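Local atomic coordinates of putative amidohydrolase (Unidentified, PDB entry 3FEQ), a protein that probably works as a zinc-dependent prolidase of the amidohydrolase superfamily, cleaving dipeptides that end in proline. Residues C[61-66]-C[320-325]; C[95-100]-C[327-332]; C[136-141]-C[206-211]; C[169-174]-C[211-216]. All blocks are in the same frame, centred on the assembly; numbering follows the deposited sequence.

The four contacts fall into two pairs within a zinc-bearing amidohydrolase barrel. The centre of interaction 1 is about 3 Å from that of the chain, and this contact carries two of the zinc ligands, His65 and Asp323. Interaction 2 adjoins it, the two centres about 10 Å apart, and they are joined where Asp63 OD2 meets Gln332 NE2 at 3.1 Å, a probable hydrogen bond. Interactions 3 and 4 form the second pair, also with centres about 10 Å apart, linked by Thr139 OG1 and Asp169 OD2 at 2.7 Å, and both reach a second subunit. Interactions 1 and 3 keep their nearest atoms about 11 Å apart, while interactions 2 and 4 lie on opposite sides of the chain's centre.

Interaction 1: residues C[61-66]-C[320-325]; sequences FIDCHV and FGSDLL. With ZN (zinc ion), chain U.
His65 and Asp323 both swing CG trans to the backbone nitrogen (chi1 -160° and -162°), which lays the two side chains alongside each other, pointing the same way, toward one zinc ion. The ion sits in the plane of the His65 ring, 2.5 Å from its NE2, and Asp323 OD1 reaches the same metal at 2.7 Å. The carboxylate stands at 89° to the imidazole, with Asp323 OD1 lying at the ring edge. His67 is the third residue of this zinc site, giving the His-X-His pair and distant aspartate familiar in amidohydrolase barrels; His231 and His251 serve the other ion. At its other nitrogen, ND1, His65 is bonded to Glu250 OE1, so the ring is held at both ends.

The backbones are clipped together behind the metal. His65 O accepts from Asp323 N at 2.9 Å and, weakly, from Ser322 N; Cys64 N bonds to Phe320 O at 2.8 Å. Asp63 closes an Asx turn, its OD1 taking His65 N at 3.1 Å on the anti side, while its OD2 accepts from Gln332 NE2. The edge of the Phe320 ring faces that carboxylate, the two planes almost perpendicular.

Around this core, Ile62 and Cys64 rest on helix 354-359, Asp63 and Val66 lean on Val105 of strand 102-107, and Ser322 and Leu324 pack on Val275 of helix 274-282.

Interaction 2: residues C[95-100]-C[327-332]; sequences DAMLSR and EMHAFQ
Arg100 and Gln332 make a buried polar clasp between the end of helix 90-99 and the 3-10 segment 327-332, which lies in the loop leading to helix 335-340. The arginine grips side-on: NE and NH2 both donate to the single oxygen OE1 of Gln332, at 2.7 Å from NE and 2.8 Å from NH2. That oxygen lies in the guanidinium plane, whereas the amide is turned 73° away from it. The NE bond runs in the plane of the amide carbonyl, but NH2 comes in 45° above it.

A bend at chi3 (-80°) folds the arginine back over its own helix. As a result the guanidinium is sandwiched between backbone carbonyls: Ala96 O sits 3.7 Å above one face, and His329 O and Ala330 O lie over the other. Two hydrogen bonds from one side chain and the salt bridge from Arg100 NH1 to Glu394 OE1 fix the rotation of the group.

Met97 packs alongside: its extended chain crosses the Gln332 side chain at about a right angle, and CE ends 3.7 Å from His329 NE2.

Helix 90-99 is the last helix of the crossover between parallel strands 56-66 and 102-107, so the clasp fastens a beta-alpha-beta unit of the TIM barrel to the loop that follows the zinc ligand Asp323.

Interaction 3: residues C[136-141]-C[206-211]; sequences LSQTGG and NTQYSE
Gln138 opens a type II beta turn that ends at Gly141, and its CA comes nearest that of Tyr209, at 6.3 Å. Gly140 occupies the third turn position with a positive phi, and a weak bond from Gly141 N to Gln138 O closes the turn. Segment 206-211 runs as irregular chain until Ser210 caps the start of helix 211-223.

The main tie is Tyr209 N to Gln138 OE1, 3.0 Å and fairly straight at 161°, using an in-plane lone pair of the amide. The glutamine is curled to do this: chi1 of 52° tucks CG between the backbone N and the carbonyl carbon. Its other amide atom, NE2, donates to Thr139 O at 2.7 Å, so the group is pinned at both ends. Gln138 CB then lies over one face of the Tyr209 ring, a CH-pi contact 4.2 Å from the centroid. Tyr209 OH bonds to Val168 O.

Gln208 stretches its amide beside Gly141, OE1 coming 3.4 Å from that residue's CA while bonding to His142 N. A water bridges the same OE1 and Gln138 N. The side chain of Gln208 is about 9 Å from a zinc ion.

The contact joins the loop after strand 135-137, where Leu136 pairs by backbone with Lys190 and Met192, to the one between strand 189-192 and helix 211-223, strand-end loops of the TIM-barrel fold.

Interaction 4: residues C[169-174]-C[211-216]; sequences DGVEGV and EDEIRA
Val171 and Val174 meet Ala216 where two helices, 171-184 and 211-223, pack through their first turns on the outside of the TIM barrel. The touching is done by methyls: Val171 CG1 lies 4.0 Å from Ala216 CB, and Val174 CG2 is 4.3 Å from the same atom. Val171 can serve both ends of the facing turn because its methyls diverge, CG1 trans to the backbone N (chi1 167°) and CG2 turned to Asp212 CB at 3.8 Å. Val174 CG2 also rests 3.8 Å from Glu213 O.

Glu213 supplies the polar link. Its chain, extended beyond CG, passes beside the Gly170-Val171 peptide, and OE1 accepts from Gly170 N, the N-cap residue of helix 171-184, with its anti lone pair, the N-H...O angle being 156°. The bond thus ties the start of one helix to a side chain from the first turn of the other.

Further out, Glu213 OE2 takes a hydrogen bond from Ser210 OG and a salt bridge from Arg179 NH2 of a second subunit, so both carboxylate oxygens are occupied. The same arginine uses NH1 to bind Asp169 OD1, placing this corner in the subunit interface. Across the interface, Val171 N, at the start of its helix, donates a hydrogen bond to Glu172 OE1 of the second subunit.

Interaction 1: residues C[61-66]-C[320-325]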
loop_
_atom_site.group_PDB
_atom_site.type_symbol
_atom_site.label_atom_id
_atom_site.label_comp_id
_atom_site.label_asym_id
_atom_site.label_seq_id
_atom_site.Cartn_x
_atom_site.Cartn_y
_atom_site.Cartn_z
ATOM N N PHE C 61 30.807 -19.121 34.144
ATOM C CA PHE C 61 30.413 -17.738 34.298
ATOM C C PHE C 61 29.233 -17.383 33.407
ATOM O O PHE C 61 29.085 -17.914 32.308
ATOM C CB PHE C 61 31.564 -16.804 33.981
ATOM C CG PHE C 61 32.852 -17.173 34.635
ATOM C CD1 PHE C 61 32.896 -17.576 35.960
ATOM C CD2 PHE C 61 34.044 -17.034 33.939
ATOM C CE1 PHE C 61 34.102 -17.887 36.559
ATOM C CE2 PHE C 61 35.246 -17.336 34.532
ATOM C CZ PHE C 61 35.277 -17.771 35.847
ATOM N N ILE C 62 28.414 -16.454 33.892
ATOM C CA ILE C 62 27.294 -15.916 33.152
ATOM C C ILE C 62 27.479 -14.422 32.970
ATOM O O ILE C 62 27.671 -13.695 33.940
ATOM C CB ILE C 62 26.004 -16.113 33.924
ATOM C CG1 ILE C 62 25.902 -17.553 34.428
ATOM C CG2 ILE C 62 24.805 -15.677 33.076
ATOM C CD1 ILE C 62 24.726 -17.800 35.332
ATOM N N ASP C 63 27.406 -13.965 31.726
ATOM C CA ASP C 63 27.516 -12.541 31.415
ATOM C C ASP C 63 26.156 -11.963 31.054
ATOM O O ASP C 63 25.509 -12.421 30.105
ATOM C CB ASP C 63 28.476 -12.331 30.255
ATOM C CG ASP C 63 28.879 -10.894 30.094
ATOM O OD1 ASP C 63 28.045 -9.993 30.361
ATOM O OD2 ASP C 63 30.044 -10.671 29.696
ATOM N N CYS C 64 25.743 -10.932 31.784
ATOM C CA CYS C 64 24.362 -10.500 31.736
ATOM C C CYS C 64 24.121 -9.381 30.750
ATOM O O CYS C 64 22.994 -8.896 30.644
ATOM C CB CYS C 64 23.901 -10.031 33.112
ATOM S SG CYS C 64 23.878 -11.309 34.335
ATOM N N HIS C 65 25.180 -8.934 30.077
ATOM C CA HIS C 65 25.038 -7.958 28.999
ATOM C C HIS C 65 26.123 -8.134 27.930
ATOM O O HIS C 65 27.222 -7.615 28.062
ATOM C CB HIS C 65 25.055 -6.535 29.578
ATOM C CG HIS C 65 24.460 -5.495 28.680
ATOM N ND1 HIS C 65 23.274 -4.852 28.964
ATOM C CD2 HIS C 65 24.903 -4.966 27.514
ATOM C CE1 HIS C 65 23.010 -3.977 28.006
ATOM N NE2 HIS C 65 23.982 -4.030 27.110
ATOM N N VAL C 66 25.809 -8.877 26.874
ATOM C CA VAL C 66 26.663 -8.918 25.677
ATOM C C VAL C 66 25.891 -8.558 24.409
ATOM O O VAL C 66 24.665 -8.632 24.383
ATOM C CB VAL C 66 27.279 -10.307 25.461
ATOM C CG1 VAL C 66 28.220 -10.657 26.584
ATOM C CG2 VAL C 66 26.204 -11.334 25.333
ATOM N N PHE C 320 27.067 -9.321 36.583
ATOM C CA PHE C 320 28.184 -9.081 35.681
ATOM C C PHE C 320 27.665 -8.653 34.311
ATOM O O PHE C 320 26.753 -9.265 33.772
ATOM C CB PHE C 320 28.970 -10.384 35.554
ATOM C CG PHE C 320 30.290 -10.243 34.874
ATOM C CD1 PHE C 320 31.442 -10.065 35.616
ATOM C CD2 PHE C 320 30.397 -10.385 33.492
ATOM C CE1 PHE C 320 32.672 -9.986 34.986
ATOM C CE2 PHE C 320 31.615 -10.307 32.863
ATOM C CZ PHE C 320 32.755 -10.105 33.607
ATOM N N GLY C 321 28.257 -7.609 33.743
ATOM C CA GLY C 321 28.075 -7.320 32.316
ATOM C C GLY C 321 29.298 -6.690 31.684
ATOM O O GLY C 321 30.067 -6.017 32.354
ATOM N N SER C 322 29.471 -6.876 30.382
ATOM C CA SER C 322 30.613 -6.278 29.703
ATOM C C SER C 322 30.259 -5.269 28.607
ATOM O O SER C 322 30.787 -4.150 28.604
ATOM C CB SER C 322 31.532 -7.360 29.169
ATOM O OG SER C 322 30.783 -8.509 28.844
ATOM N N ASP C 323 29.384 -5.673 27.682
ATOM C CA ASP C 323 28.852 -4.796 26.634
ATOM C C ASP C 323 29.951 -4.328 25.690
ATOM O O ASP C 323 29.944 -3.194 25.237
ATOM C CB ASP C 323 28.127 -3.590 27.252
ATOM C CG ASP C 323 27.196 -2.874 26.273
ATOM O OD1 ASP C 323 26.459 -3.543 25.516
ATOM O OD2 ASP C 323 27.162 -1.627 26.306
ATOM N N LEU C 324 30.898 -5.201 25.388
ATOM C CA LEU C 324 31.984 -4.820 24.492
ATOM C C LEU C 324 31.608 -4.964 23.017
ATOM O O LEU C 324 30.834 -5.843 22.645
ATOM C CB LEU C 324 33.247 -5.615 24.818
ATOM C CG LEU C 324 33.802 -5.374 26.222
ATOM C CD1 LEU C 324 34.555 -6.589 26.698
ATOM C CD2 LEU C 324 34.676 -4.118 26.280
ATOM N N LEU C 325 32.161 -4.095 22.176
ATOM C CA LEU C 325 31.864 -4.112 20.744
ATOM C C LEU C 325 33.116 -4.405 19.956
ATOM O O LEU C 325 34.206 -3.987 20.343
ATOM C CB LEU C 325 31.286 -2.772 20.286
ATOM C CG LEU C 325 30.252 -2.141 21.220
ATOM C CD1 LEU C 325 29.896 -0.758 20.731
ATOM C CD2 LEU C 325 29.004 -3.027 21.410
HETATM ZN ZN ZN U . 23.927 -2.597 25.011
#

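Interaction 2: residues C[95-100]-C[327-332]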
loop_
_atom_site.group_PDB
_atom_site.type_symbol
_atom_site.label_atom_id
_atom_site.label_comp_id
_atom_site.label_asym_id
_atom_site.label_seq_id
_atom_site.Cartn_x
_atom_site.Cartn_y
_atom_site.Cartn_z
ATOM N N ASP C 95 32.968 -18.301 20.315
ATOM C CA ASP C 95 33.955 -19.292 20.656
ATOM C C ASP C 95 34.913 -18.762 21.720
ATOM O O ASP C 95 35.284 -19.483 22.649
ATOM C CB ASP C 95 34.721 -19.704 19.401
ATOM C CG ASP C 95 35.456 -21.008 19.579
ATOM O OD1 ASP C 95 34.858 -21.959 20.127
ATOM O OD2 ASP C 95 36.638 -21.080 19.188
ATOM N N ALA C 96 35.276 -17.489 21.595
ATOM C CA ALA C 96 36.193 -16.853 22.518
ATOM C C ALA C 96 35.574 -16.623 23.903
ATOM O O ALA C 96 36.233 -16.846 24.922
ATOM C CB ALA C 96 36.715 -15.557 21.932
ATOM N N MET C 97 34.310 -16.212 23.950
ATOM C CA MET C 97 33.633 -16.021 25.239
ATOM C C MET C 97 33.629 -17.335 26.033
ATOM O O MET C 97 33.794 -17.344 27.267
ATOM C CB MET C 97 32.196 -15.537 25.046
ATOM C CG MET C 97 32.043 -14.086 24.637
ATOM S SD MET C 97 30.299 -13.639 24.576
ATOM C CE MET C 97 30.407 -11.972 23.999
ATOM N N LEU C 98 33.461 -18.441 25.314
ATOM C CA LEU C 98 33.362 -19.735 25.954
ATOM C C LEU C 98 34.711 -20.116 26.537
ATOM O O LEU C 98 34.788 -20.571 27.674
ATOM C CB LEU C 98 32.868 -20.798 24.972
ATOM C CG LEU C 98 32.697 -22.211 25.509
ATOM C CD1 LEU C 98 31.571 -22.282 26.537
ATOM C CD2 LEU C 98 32.473 -23.196 24.356
ATOM N N SER C 99 35.780 -19.842 25.793
ATOM C CA SER C 99 37.119 -20.181 26.255
ATOM C C SER C 99 37.543 -19.378 27.486
ATOM O O SER C 99 38.300 -19.856 28.313
ATOM C CB SER C 99 38.151 -20.056 25.129
ATOM O OG SER C 99 38.479 -18.704 24.889
ATOM N N ARG C 100 37.031 -18.170 27.626
ATOM C CA ARG C 100 37.301 -17.399 28.819
ATOM C C ARG C 100 36.513 -17.895 30.038
ATOM O O ARG C 100 36.671 -17.363 31.124
ATOM C CB ARG C 100 37.004 -15.926 28.562
ATOM C CG ARG C 100 37.885 -15.313 27.506
ATOM C CD ARG C 100 37.710 -13.812 27.460
ATOM N NE ARG C 100 36.511 -13.422 26.726
ATOM C CZ ARG C 100 36.493 -13.195 25.423
ATOM N NH1 ARG C 100 37.610 -13.324 24.726
ATOM N NH2 ARG C 100 35.362 -12.851 24.823
ATOM N N GLU C 327 36.415 -5.598 18.126
ATOM C CA GLU C 327 37.626 -6.289 18.531
ATOM C C GLU C 327 37.925 -6.071 20.009
ATOM O O GLU C 327 38.640 -6.859 20.626
ATOM C CB GLU C 327 38.806 -5.863 17.669
ATOM C CG GLU C 327 38.700 -4.449 17.159
ATOM C CD GLU C 327 37.875 -4.330 15.886
ATOM O OE1 GLU C 327 36.777 -3.738 15.943
ATOM O OE2 GLU C 327 38.322 -4.828 14.831
ATOM N N MET C 328 37.305 -5.049 20.590
ATOM C CA MET C 328 37.333 -4.850 22.033
ATOM C C MET C 328 36.639 -5.979 22.803
ATOM O O MET C 328 36.502 -5.919 24.030
ATOM C CB MET C 328 36.712 -3.501 22.388
ATOM C CG MET C 328 37.534 -2.309 21.930
ATOM S SD MET C 328 36.622 -0.778 22.166
ATOM C CE MET C 328 35.625 -0.737 20.682
ATOM N N HIS C 329 36.235 -7.024 22.090
ATOM C CA HIS C 329 35.586 -8.151 22.732
ATOM C C HIS C 329 36.522 -8.920 23.627
ATOM O O HIS C 329 36.088 -9.580 24.572
ATOM C CB HIS C 329 34.927 -9.079 21.719
ATOM C CG HIS C 329 33.441 -8.983 21.725
ATOM N ND1 HIS C 329 32.722 -8.520 20.646
ATOM C CD2 HIS C 329 32.545 -9.175 22.721
ATOM C CE1 HIS C 329 31.439 -8.484 20.958
ATOM N NE2 HIS C 329 31.305 -8.871 22.214
ATOM N N ALA C 330 37.813 -8.767 23.361
ATOM C CA ALA C 330 38.848 -9.505 24.059
ATOM C C ALA C 330 38.955 -9.130 25.531
ATOM O O ALA C 330 39.394 -9.934 26.345
ATOM C CB ALA C 330 40.178 -9.303 23.366
ATOM N N PHE C 331 38.508 -7.930 25.886
ATOM C CA PHE C 331 38.724 -7.406 27.234
ATOM C C PHE C 331 37.681 -7.881 28.241
ATOM O O PHE C 331 37.645 -7.394 29.366
ATOM C CB PHE C 331 38.780 -5.877 27.217
ATOM C CG PHE C 331 39.902 -5.320 26.388
ATOM C CD1 PHE C 331 39.635 -4.518 25.295
ATOM C CD2 PHE C 331 41.224 -5.613 26.694
ATOM C CE1 PHE C 331 40.664 -4.017 24.516
ATOM C CE2 PHE C 331 42.255 -5.132 25.911
ATOM C CZ PHE C 331 41.975 -4.325 24.825
ATOM N N GLN C 332 36.869 -8.854 27.841
ATOM C CA GLN C 332 35.674 -9.270 28.578
ATOM C C GLN C 332 35.913 -9.549 30.065
ATOM O O GLN C 332 35.098 -9.167 30.921
ATOM C CB GLN C 332 35.046 -10.505 27.912
ATOM C CG GLN C 332 33.625 -10.838 28.355
ATOM C CD GLN C 332 33.139 -12.133 27.730
ATOM O OE1 GLN C 332 33.940 -12.919 27.206
ATOM N NE2 GLN C 332 31.826 -12.359 27.764
#

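Interaction 3: residues C[136-141]-C[206-211]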
loop_
_atom_site.group_PDB
_atom_site.type_symbol
_atom_site.label_atom_id
_atom_site.label_comp_id
_atom_site.label_asym_id
_atom_site.label_seq_id
_atom_site.Cartn_x
_atom_site.Cartn_y
_atom_site.Cartn_z
ATOM N N LEU C 136 14.144 -2.866 21.825
ATOM C CA LEU C 136 13.155 -1.881 21.439
ATOM C C LEU C 136 13.683 -0.465 21.643
ATOM O O LEU C 136 14.355 -0.189 22.624
ATOM C CB LEU C 136 11.879 -2.103 22.221
ATOM C CG LEU C 136 11.279 -3.492 22.037
ATOM C CD1 LEU C 136 9.894 -3.499 22.661
ATOM C CD2 LEU C 136 11.218 -3.880 20.568
ATOM N N SER C 137 13.436 0.416 20.681
ATOM C CA SER C 137 13.856 1.800 20.796
ATOM C C SER C 137 12.813 2.687 20.155
ATOM O O SER C 137 12.157 2.274 19.206
ATOM C CB SER C 137 15.214 2.033 20.149
ATOM O OG SER C 137 15.529 3.416 20.133
ATOM N N GLN C 138 12.600 3.869 20.732
ATOM C CA GLN C 138 11.751 4.883 20.114
ATOM C C GLN C 138 12.517 5.523 18.968
ATOM O O GLN C 138 13.706 5.272 18.783
ATOM C CB GLN C 138 11.327 5.953 21.125
ATOM C CG GLN C 138 12.477 6.574 21.883
ATOM C CD GLN C 138 12.234 8.027 22.186
ATOM O OE1 GLN C 138 11.670 8.372 23.222
ATOM N NE2 GLN C 138 12.662 8.895 21.279
ATOM N N THR C 139 11.822 6.332 18.189
ATOM C CA THR C 139 12.446 7.066 17.111
ATOM C C THR C 139 13.479 8.029 17.680
ATOM O O THR C 139 13.236 8.697 18.684
ATOM C CB THR C 139 11.383 7.817 16.267
ATOM O OG1 THR C 139 10.480 6.869 15.683
ATOM C CG2 THR C 139 12.038 8.604 15.151
ATOM N N GLY C 140 14.656 8.046 17.069
ATOM C CA GLY C 140 15.732 8.923 17.502
ATOM C C GLY C 140 16.362 8.433 18.782
ATOM O O GLY C 140 17.145 9.146 19.413
ATOM N N GLY C 141 16.017 7.203 19.154
ATOM C CA GLY C 141 16.381 6.646 20.446
ATOM C C GLY C 141 17.741 6.004 20.383
ATOM O O GLY C 141 18.428 6.095 19.370
ATOM N N ASN C 206 18.852 12.614 28.736
ATOM C CA ASN C 206 17.397 12.542 28.615
ATOM C C ASN C 206 16.764 11.170 28.409
ATOM O O ASN C 206 17.426 10.209 28.031
ATOM C CB ASN C 206 16.831 13.588 27.651
ATOM C CG ASN C 206 17.445 13.520 26.279
ATOM O OD1 ASN C 206 18.285 14.350 25.925
ATOM N ND2 ASN C 206 16.999 12.557 25.476
ATOM N N THR C 207 15.469 11.104 28.691
ATOM C CA THR C 207 14.759 9.856 28.900
ATOM C C THR C 207 14.103 9.444 27.601
ATOM O O THR C 207 13.947 10.256 26.699
ATOM C CB THR C 207 13.654 10.055 29.934
ATOM O OG1 THR C 207 12.662 10.964 29.413
ATOM C CG2 THR C 207 14.249 10.614 31.232
ATOM N N GLN C 208 13.713 8.183 27.507
ATOM C CA GLN C 208 13.173 7.661 26.267
ATOM C C GLN C 208 11.978 6.771 26.549
ATOM O O GLN C 208 12.001 5.996 27.495
ATOM C CB GLN C 208 14.256 6.899 25.489
ATOM C CG GLN C 208 15.198 7.813 24.687
ATOM C CD GLN C 208 16.328 7.049 23.996
ATOM O OE1 GLN C 208 16.243 5.835 23.793
ATOM N NE2 GLN C 208 17.395 7.762 23.641
ATOM N N TYR C 209 10.937 6.901 25.730
ATOM C CA TYR C 209 9.673 6.167 25.899
ATOM C C TYR C 209 8.780 6.788 26.966
ATOM O O TYR C 209 9.228 7.123 28.062
ATOM C CB TYR C 209 9.886 4.676 26.205
ATOM C CG TYR C 209 10.061 3.811 24.989
ATOM C CD1 TYR C 209 11.152 2.962 24.867
ATOM C CD2 TYR C 209 9.143 3.853 23.941
ATOM C CE1 TYR C 209 11.330 2.154 23.724
ATOM C CE2 TYR C 209 9.303 3.053 22.805
ATOM C CZ TYR C 209 10.399 2.210 22.701
ATOM O OH TYR C 209 10.556 1.429 21.578
ATOM N N SER C 210 7.503 6.911 26.653
ATOM C CA SER C 210 6.536 7.350 27.634
ATOM C C SER C 210 6.306 6.247 28.668
ATOM O O SER C 210 6.569 5.072 28.399
ATOM C CB SER C 210 5.239 7.674 26.929
ATOM O OG SER C 210 4.681 6.481 26.425
ATOM N N GLU C 211 5.821 6.631 29.846
ATOM C CA GLU C 211 5.536 5.676 30.911
ATOM C C GLU C 211 4.474 4.692 30.474
ATOM O O GLU C 211 4.528 3.519 30.842
ATOM C CB GLU C 211 5.087 6.376 32.196
ATOM C CG GLU C 211 6.116 7.350 32.791
ATOM C CD GLU C 211 5.874 7.671 34.277
ATOM O OE1 GLU C 211 6.712 8.370 34.885
ATOM O OE2 GLU C 211 4.849 7.232 34.837
HETATM O O HOH W 1 13.779 3.896 23.284
#

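Interaction 4: residues C[169-174]-C[211-216]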
loop_
_atom_site.group_PDB
_atom_site.type_symbol
_atom_site.label_atom_id
_atom_site.label_comp_id
_atom_site.label_asym_id
_atom_site.label_seq_id
_atom_site.Cartn_x
_atom_site.Cartn_y
_atom_site.Cartn_z
ATOM N N ASP C 169 7.368 2.868 18.115
ATOM C CA ASP C 169 6.823 3.898 18.957
ATOM C C ASP C 169 5.366 3.567 19.199
ATOM O O ASP C 169 4.725 2.885 18.377
ATOM C CB ASP C 169 6.947 5.262 18.267
ATOM C CG ASP C 169 8.370 5.568 17.819
ATOM O OD1 ASP C 169 9.076 6.314 18.550
ATOM O OD2 ASP C 169 8.770 5.058 16.739
ATOM N N GLY C 170 4.856 4.025 20.337
ATOM C CA GLY C 170 3.434 3.963 20.591
ATOM C C GLY C 170 3.051 2.759 21.402
ATOM O O GLY C 170 3.727 1.732 21.364
ATOM N N VAL C 171 1.954 2.883 22.135
ATOM C CA VAL C 171 1.558 1.856 23.080
ATOM C C VAL C 171 1.187 0.569 22.394
ATOM O O VAL C 171 1.596 -0.499 22.832
ATOM C CB VAL C 171 0.373 2.299 23.930
ATOM C CG1 VAL C 171 -0.207 1.120 24.658
ATOM C CG2 VAL C 171 0.810 3.388 24.902
ATOM N N GLU C 172 0.406 0.650 21.326
ATOM C CA GLU C 172 0.067 -0.556 20.606
ATOM C C GLU C 172 1.291 -1.073 19.859
ATOM O O GLU C 172 1.520 -2.281 19.790
ATOM C CB GLU C 172 -1.112 -0.328 19.661
ATOM C CG GLU C 172 -2.390 0.163 20.357
ATOM C CD GLU C 172 -3.002 -0.850 21.344
ATOM O OE1 GLU C 172 -4.160 -0.643 21.766
ATOM O OE2 GLU C 172 -2.339 -1.852 21.702
ATOM N N GLY C 173 2.113 -0.147 19.378
ATOM C CA GLY C 173 3.266 -0.503 18.585
ATOM C C GLY C 173 4.202 -1.367 19.387
ATOM O O GLY C 173 4.615 -2.445 18.920
ATOM N N VAL C 174 4.494 -0.923 20.612
ATOM C CA VAL C 174 5.412 -1.662 21.464
ATOM C C VAL C 174 4.782 -2.989 21.873
ATOM O O VAL C 174 5.461 -4.029 21.945
ATOM C CB VAL C 174 5.900 -0.848 22.689
ATOM C CG1 VAL C 174 6.734 0.345 22.245
ATOM C CG2 VAL C 174 4.744 -0.402 23.577
ATOM N N GLU C 211 5.821 6.631 29.846
ATOM C CA GLU C 211 5.536 5.676 30.911
ATOM C C GLU C 211 4.474 4.692 30.474
ATOM O O GLU C 211 4.528 3.519 30.842
ATOM C CB GLU C 211 5.087 6.376 32.196
ATOM C CG GLU C 211 6.116 7.350 32.791
ATOM C CD GLU C 211 5.874 7.671 34.277
ATOM O OE1 GLU C 211 6.712 8.370 34.885
ATOM O OE2 GLU C 211 4.849 7.232 34.837
ATOM N N ASP C 212 3.522 5.162 29.668
ATOM C CA ASP C 212 2.528 4.279 29.058
ATOM C C ASP C 212 3.159 3.202 28.194
ATOM O O ASP C 212 2.802 2.032 28.305
ATOM C CB ASP C 212 1.542 5.076 28.227
ATOM C CG ASP C 212 0.536 5.798 29.081
ATOM O OD1 ASP C 212 0.374 5.401 30.256
ATOM O OD2 ASP C 212 -0.078 6.770 28.591
ATOM N N GLU C 213 4.111 3.601 27.353
ATOM C CA GLU C 213 4.827 2.647 26.534
ATOM C C GLU C 213 5.580 1.620 27.379
ATOM O O GLU C 213 5.325 0.415 27.283
ATOM C CB GLU C 213 5.736 3.361 25.532
ATOM C CG GLU C 213 4.976 3.958 24.332
ATOM C CD GLU C 213 5.736 5.087 23.657
ATOM O OE1 GLU C 213 5.836 5.087 22.413
ATOM O OE2 GLU C 213 6.281 5.955 24.369
ATOM N N ILE C 214 6.446 2.092 28.266
ATOM C CA ILE C 214 7.204 1.182 29.128
ATOM C C ILE C 214 6.306 0.205 29.878
ATOM O O ILE C 214 6.577 -0.991 29.941
ATOM C CB ILE C 214 8.071 1.957 30.140
ATOM C CG1 ILE C 214 9.036 2.880 29.392
ATOM C CG2 ILE C 214 8.861 0.994 31.015
ATOM C CD1 ILE C 214 10.036 3.599 30.285
ATOM N N ARG C 215 5.236 0.723 30.460
ATOM C CA ARG C 215 4.376 -0.112 31.263
ATOM C C ARG C 215 3.639 -1.148 30.408
ATOM O O ARG C 215 3.505 -2.293 30.823
ATOM C CB ARG C 215 3.424 0.742 32.088
ATOM C CG ARG C 215 3.044 0.125 33.401
ATOM C CD ARG C 215 2.006 0.996 34.088
ATOM N NE ARG C 215 2.295 2.411 33.880
ATOM C CZ ARG C 215 3.001 3.165 34.718
ATOM N NH1 ARG C 215 3.469 2.647 35.848
ATOM N NH2 ARG C 215 3.225 4.443 34.429
ATOM N N ALA C 216 3.239 -0.779 29.192
ATOM C CA ALA C 216 2.682 -1.768 28.245
ATOM C C ALA C 216 3.685 -2.889 27.933
ATOM O O ALA C 216 3.342 -4.065 28.007
ATOM C CB ALA C 216 2.191 -1.095 26.969
#